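Local coordinates for glcnac-alpha-1,4-gal-releasing endo-beta-galactosidase (Clostridium perfringens, PDB 1UPS), which probably hydrolyses internal beta-galactosidic linkages in glycans, releasing the disaccharide GlcNAc-alpha-1,4-Gal, as a calcium-binding enzyme of glycoside hydrolase family 16, at residues Tyr130-Ala135 with Ile271-Val276. Sequence-based numbering, arbitrary orientation.
Sequences YFEIRA and IDYMRV. With CA (calcium ion), chain C.
Glu132 and Arg275 form a hydrogen-bonded pair between antiparallel strands 130-135 and 271-276, whose axes approach to 4.7 Å, and a classic beta bulge sets Asp272 and Tyr273 together against Arg134. The extra residue illustrates how a bulge can redirect a side chain without breaking a sheet: Asp272 N still donates to Arg134 O (2.8 Å), while Asp272 CB points toward the partner strand. Asp272 OD1 accepts Arg134 NH1 in a salt bridge of 2.8 Å, met from above the carboxylate plane. The other oxygen, OD2, and the backbone O of Asp272 each bind calcium at 2.4 Å, so one residue ties the bulge to the metal; Glu37 O, Gly72 O and two waters also bind it, and Asn39 belongs to the site. Tyr273 shares a face of the sheet with Glu132, Arg134 and Arg275. With chi1 at 64°, Tyr273 CG lies between backbone N and carbonyl carbon, which brings the ring between Arg134 CB on one face and the Arg275 guanidinium on the opposite one, its CZ over the ring centre. At the ring edge, Tyr273 OH donates to the anti lone pair of Glu132 OE1 (2.7 Å), an oxygen that Asn23 ND2 also reaches; Arg275 is salt-bridged to Glu37. On the reverse face the contact is apolar: Val276 CG1 sits over the Phe131 ring, 3.7 Å from its centroid, and Ile133 CG2 meets Met274 CB at 3.9 Å. Within the GH16 beta-sandwich, strand 215-221 flanks 129-136, strands 30-36 and 73-78 pair with 267-279, and Phe131 and Ile133 pack against Trp148 on strand 145-152 of the other sheet.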
ATOM      1  N   TYR A 130      -7.937  -0.856  -9.383  1.00 11.10           N
ATOM      2  CA  TYR A 130      -7.502   0.447  -8.875  1.00 11.28           C
ATOM      3  C   TYR A 130      -8.556   0.925  -7.872  1.00 11.09           C
ATOM      4  O   TYR A 130      -9.701   1.188  -8.244  1.00 11.60           O
ATOM      5  CB  TYR A 130      -7.366   1.468 -10.041  1.00 10.66           C
ATOM      6  CG  TYR A 130      -6.605   2.725  -9.622  1.00 10.54           C
ATOM      7  CD1 TYR A 130      -7.241   3.765  -8.938  1.00  9.71           C
ATOM      8  CD2 TYR A 130      -5.241   2.841  -9.858  1.00 11.60           C
ATOM      9  CE1 TYR A 130      -6.527   4.913  -8.519  1.00 10.88           C
ATOM     10  CE2 TYR A 130      -4.528   3.969  -9.442  1.00 12.08           C
ATOM     11  CZ  TYR A 130      -5.171   5.002  -8.784  1.00 12.02           C
ATOM     12  OH  TYR A 130      -4.434   6.107  -8.396  1.00 12.37           O
ATOM     13  N   PHE A 131      -8.178   0.983  -6.595  1.00 10.90           N
ATOM     14  CA  PHE A 131      -9.112   1.259  -5.497  1.00 10.25           C
ATOM     15  C   PHE A 131      -8.845   2.647  -4.953  1.00 10.24           C
ATOM     16  O   PHE A 131      -7.686   2.988  -4.755  1.00 10.64           O
ATOM     17  CB  PHE A 131      -8.838   0.256  -4.374  1.00 10.89           C
ATOM     18  CG  PHE A 131      -9.130  -1.173  -4.754  1.00  9.84           C
ATOM     19  CD1 PHE A 131      -8.280  -1.880  -5.609  1.00 10.11           C
ATOM     20  CD2 PHE A 131     -10.282  -1.803  -4.273  1.00 11.39           C
ATOM     21  CE1 PHE A 131      -8.581  -3.213  -5.975  1.00 11.81           C
ATOM     22  CE2 PHE A 131     -10.590  -3.118  -4.623  1.00 11.61           C
ATOM     23  CZ  PHE A 131      -9.744  -3.833  -5.470  1.00 10.30           C
ATOM     24  N   GLU A 132      -9.886   3.445  -4.700  1.00  9.39           N
ATOM     25  CA  GLU A 132      -9.636   4.835  -4.311  1.00  9.51           C
ATOM     26  C   GLU A 132     -10.674   5.339  -3.329  1.00  9.81           C
ATOM     27  O   GLU A 132     -11.871   5.043  -3.486  1.00 11.40           O
ATOM     28  CB  GLU A 132      -9.637   5.716  -5.575  1.00  9.76           C
ATOM     29  CG  GLU A 132      -9.401   7.211  -5.344  1.00  9.44           C
ATOM     30  CD  GLU A 132      -9.289   7.967  -6.665  1.00 10.51           C
ATOM     31  OE1 GLU A 132     -10.109   8.899  -6.904  1.00  9.93           O
ATOM     32  OE2 GLU A 132      -8.386   7.634  -7.477  1.00 11.29           O
ATOM     33  N   ILE A 133     -10.230   6.078  -2.310  1.00  9.41           N
ATOM     34  CA  ILE A 133     -11.156   6.872  -1.505  1.00  9.30           C
ATOM     35  C   ILE A 133     -10.687   8.319  -1.471  1.00  9.91           C
ATOM     36  O   ILE A 133      -9.504   8.620  -1.728  1.00 10.64           O
ATOM     37  CB  ILE A 133     -11.324   6.322  -0.060  1.00  9.24           C
ATOM     38  CG1 ILE A 133     -10.036   6.548   0.780  1.00 10.07           C
ATOM     39  CG2 ILE A 133     -11.821   4.842  -0.104  1.00  9.95           C
ATOM     40  CD1 ILE A 133     -10.183   6.189   2.327  1.00 10.70           C
ATOM     41  N   ARG A 134     -11.621   9.213  -1.156  1.00 10.17           N
ATOM     42  CA  ARG A 134     -11.275  10.589  -0.877  1.00 10.10           C
ATOM     43  C   ARG A 134     -11.785  10.827   0.533  1.00 10.73           C
ATOM     44  O   ARG A 134     -12.952  10.572   0.818  1.00 11.15           O
ATOM     45  CB  ARG A 134     -11.955  11.525  -1.886  1.00 10.21           C
ATOM     46  CG  ARG A 134     -11.689  13.002  -1.644  1.00 10.84           C
ATOM     47  CD  ARG A 134     -12.092  13.857  -2.870  1.00  9.78           C
ATOM     48  NE  ARG A 134     -11.800  15.281  -2.713  1.00 12.60           N
ATOM     49  CZ  ARG A 134     -12.656  16.183  -2.226  1.00 15.32           C
ATOM     50  NH1 ARG A 134     -13.857  15.808  -1.814  1.00 14.39           N
ATOM     51  NH2 ARG A 134     -12.313  17.476  -2.151  1.00 13.22           N
ATOM     52  N   ALA A 135     -10.901  11.249   1.435  1.00 10.45           N
ATOM     53  CA  ALA A 135     -11.243  11.241   2.852  1.00 10.33           C
ATOM     54  C   ALA A 135     -10.563  12.374   3.597  1.00 10.68           C
ATOM     55  O   ALA A 135      -9.497  12.828   3.191  1.00 10.95           O
ATOM     56  CB  ALA A 135     -10.834   9.855   3.493  1.00 10.55           C
ATOM     57  N   ILE A 271     -15.617  10.181   4.782  1.00 10.24           N
ATOM     58  CA  ILE A 271     -15.249   9.596   3.489  1.00 10.94           C
ATOM     59  C   ILE A 271     -16.203  10.093   2.400  1.00 10.73           C
ATOM     60  O   ILE A 271     -17.394   9.801   2.440  1.00 10.43           O
ATOM     61  CB  ILE A 271     -15.270   8.056   3.555  1.00 11.67           C
ATOM     62  CG1 ILE A 271     -14.426   7.556   4.742  1.00 13.26           C
ATOM     63  CG2 ILE A 271     -14.743   7.441   2.247  1.00 10.84           C
ATOM     64  CD1 ILE A 271     -15.069   6.406   5.475  1.00 18.89           C
ATOM     65  N   ASP A 272     -15.657  10.804   1.412  1.00 10.85           N
ATOM     66  CA  ASP A 272     -16.460  11.409   0.342  1.00 11.01           C
ATOM     67  C   ASP A 272     -16.971  10.357  -0.640  1.00 11.20           C
ATOM     68  O   ASP A 272     -18.139  10.394  -1.065  1.00 10.18           O
ATOM     69  CB  ASP A 272     -15.626  12.493  -0.368  1.00 10.90           C
ATOM     70  CG  ASP A 272     -16.368  13.167  -1.512  1.00 13.48           C
ATOM     71  OD1 ASP A 272     -15.663  13.700  -2.402  1.00 10.81           O
ATOM     72  OD2 ASP A 272     -17.619  13.218  -1.589  1.00 13.35           O
ATOM     73  N   TYR A 273     -16.105   9.415  -1.008  1.00 10.82           N
ATOM     74  CA  TYR A 273     -16.469   8.354  -1.936  1.00 10.92           C
ATOM     75  C   TYR A 273     -15.474   7.214  -1.857  1.00 10.70           C
ATOM     76  O   TYR A 273     -14.351   7.394  -1.362  1.00 11.04           O
ATOM     77  CB  TYR A 273     -16.546   8.848  -3.400  1.00 11.11           C
ATOM     78  CG  TYR A 273     -15.236   9.352  -4.026  1.00 11.34           C
ATOM     79  CD1 TYR A 273     -14.237   8.457  -4.457  1.00 11.66           C
ATOM     80  CD2 TYR A 273     -15.044  10.721  -4.273  1.00 11.27           C
ATOM     81  CE1 TYR A 273     -13.055   8.917  -5.032  1.00 10.57           C
ATOM     82  CE2 TYR A 273     -13.867  11.188  -4.875  1.00  9.63           C
ATOM     83  CZ  TYR A 273     -12.893  10.290  -5.255  1.00 11.60           C
ATOM     84  OH  TYR A 273     -11.746  10.765  -5.840  1.00 10.96           O
ATOM     85  N   MET A 274     -15.905   6.051  -2.341  1.00 11.16           N
ATOM     86  CA  MET A 274     -15.027   4.921  -2.642  1.00 11.33           C
ATOM     87  C   MET A 274     -15.334   4.467  -4.068  1.00 11.81           C
ATOM     88  O   MET A 274     -16.498   4.298  -4.431  1.00 12.66           O
ATOM     89  CB  MET A 274     -15.267   3.752  -1.675  1.00 11.36           C
ATOM     90  CG  MET A 274     -14.436   2.502  -2.026  1.00 11.98           C
ATOM     91  SD  MET A 274     -14.827   1.116  -0.927  1.00 15.01           S
ATOM     92  CE  MET A 274     -14.265  -0.270  -1.917  1.00 13.57           C
ATOM     93  N   ARG A 275     -14.292   4.284  -4.873  1.00 11.94           N
ATOM     94  CA  ARG A 275     -14.453   3.846  -6.255  1.00 11.35           C
ATOM     95  C   ARG A 275     -13.432   2.762  -6.549  1.00 11.48           C
ATOM     96  O   ARG A 275     -12.297   2.805  -6.052  1.00 12.04           O
ATOM     97  CB  ARG A 275     -14.254   5.029  -7.220  1.00 11.50           C
ATOM     98  CG  ARG A 275     -15.323   6.126  -7.073  1.00 11.28           C
ATOM     99  CD  ARG A 275     -15.125   7.329  -7.998  1.00 12.26           C
ATOM    100  NE  ARG A 275     -15.971   8.452  -7.596  1.00 12.78           N
ATOM    101  CZ  ARG A 275     -15.683   9.732  -7.828  1.00 13.42           C
ATOM    102  NH1 ARG A 275     -14.574  10.072  -8.490  1.00 12.88           N
ATOM    103  NH2 ARG A 275     -16.521  10.685  -7.413  1.00 10.59           N
ATOM    104  N   VAL A 276     -13.837   1.789  -7.356  1.00 10.84           N
ATOM    105  CA  VAL A 276     -12.907   0.768  -7.834  1.00 10.97           C
ATOM    106  C   VAL A 276     -13.041   0.630  -9.343  1.00 11.78           C
ATOM    107  O   VAL A 276     -14.153   0.438  -9.864  1.00 11.30           O
ATOM    108  CB  VAL A 276     -13.179  -0.612  -7.198  1.00 11.00           C
ATOM    109  CG1 VAL A 276     -12.088  -1.597  -7.598  1.00  9.83           C
ATOM    110  CG2 VAL A 276     -13.272  -0.507  -5.641  1.00 10.05           C
TER
HETATM  111 CA    CA C 501     -19.682  12.048  -1.789  1.00 18.81          CA
HETATM  112  O   HOH W   1     -19.963  14.428  -2.446  1.00 22.04           O
HETATM  113  O   HOH W   2     -19.026  11.891  -4.071  1.00 19.85           O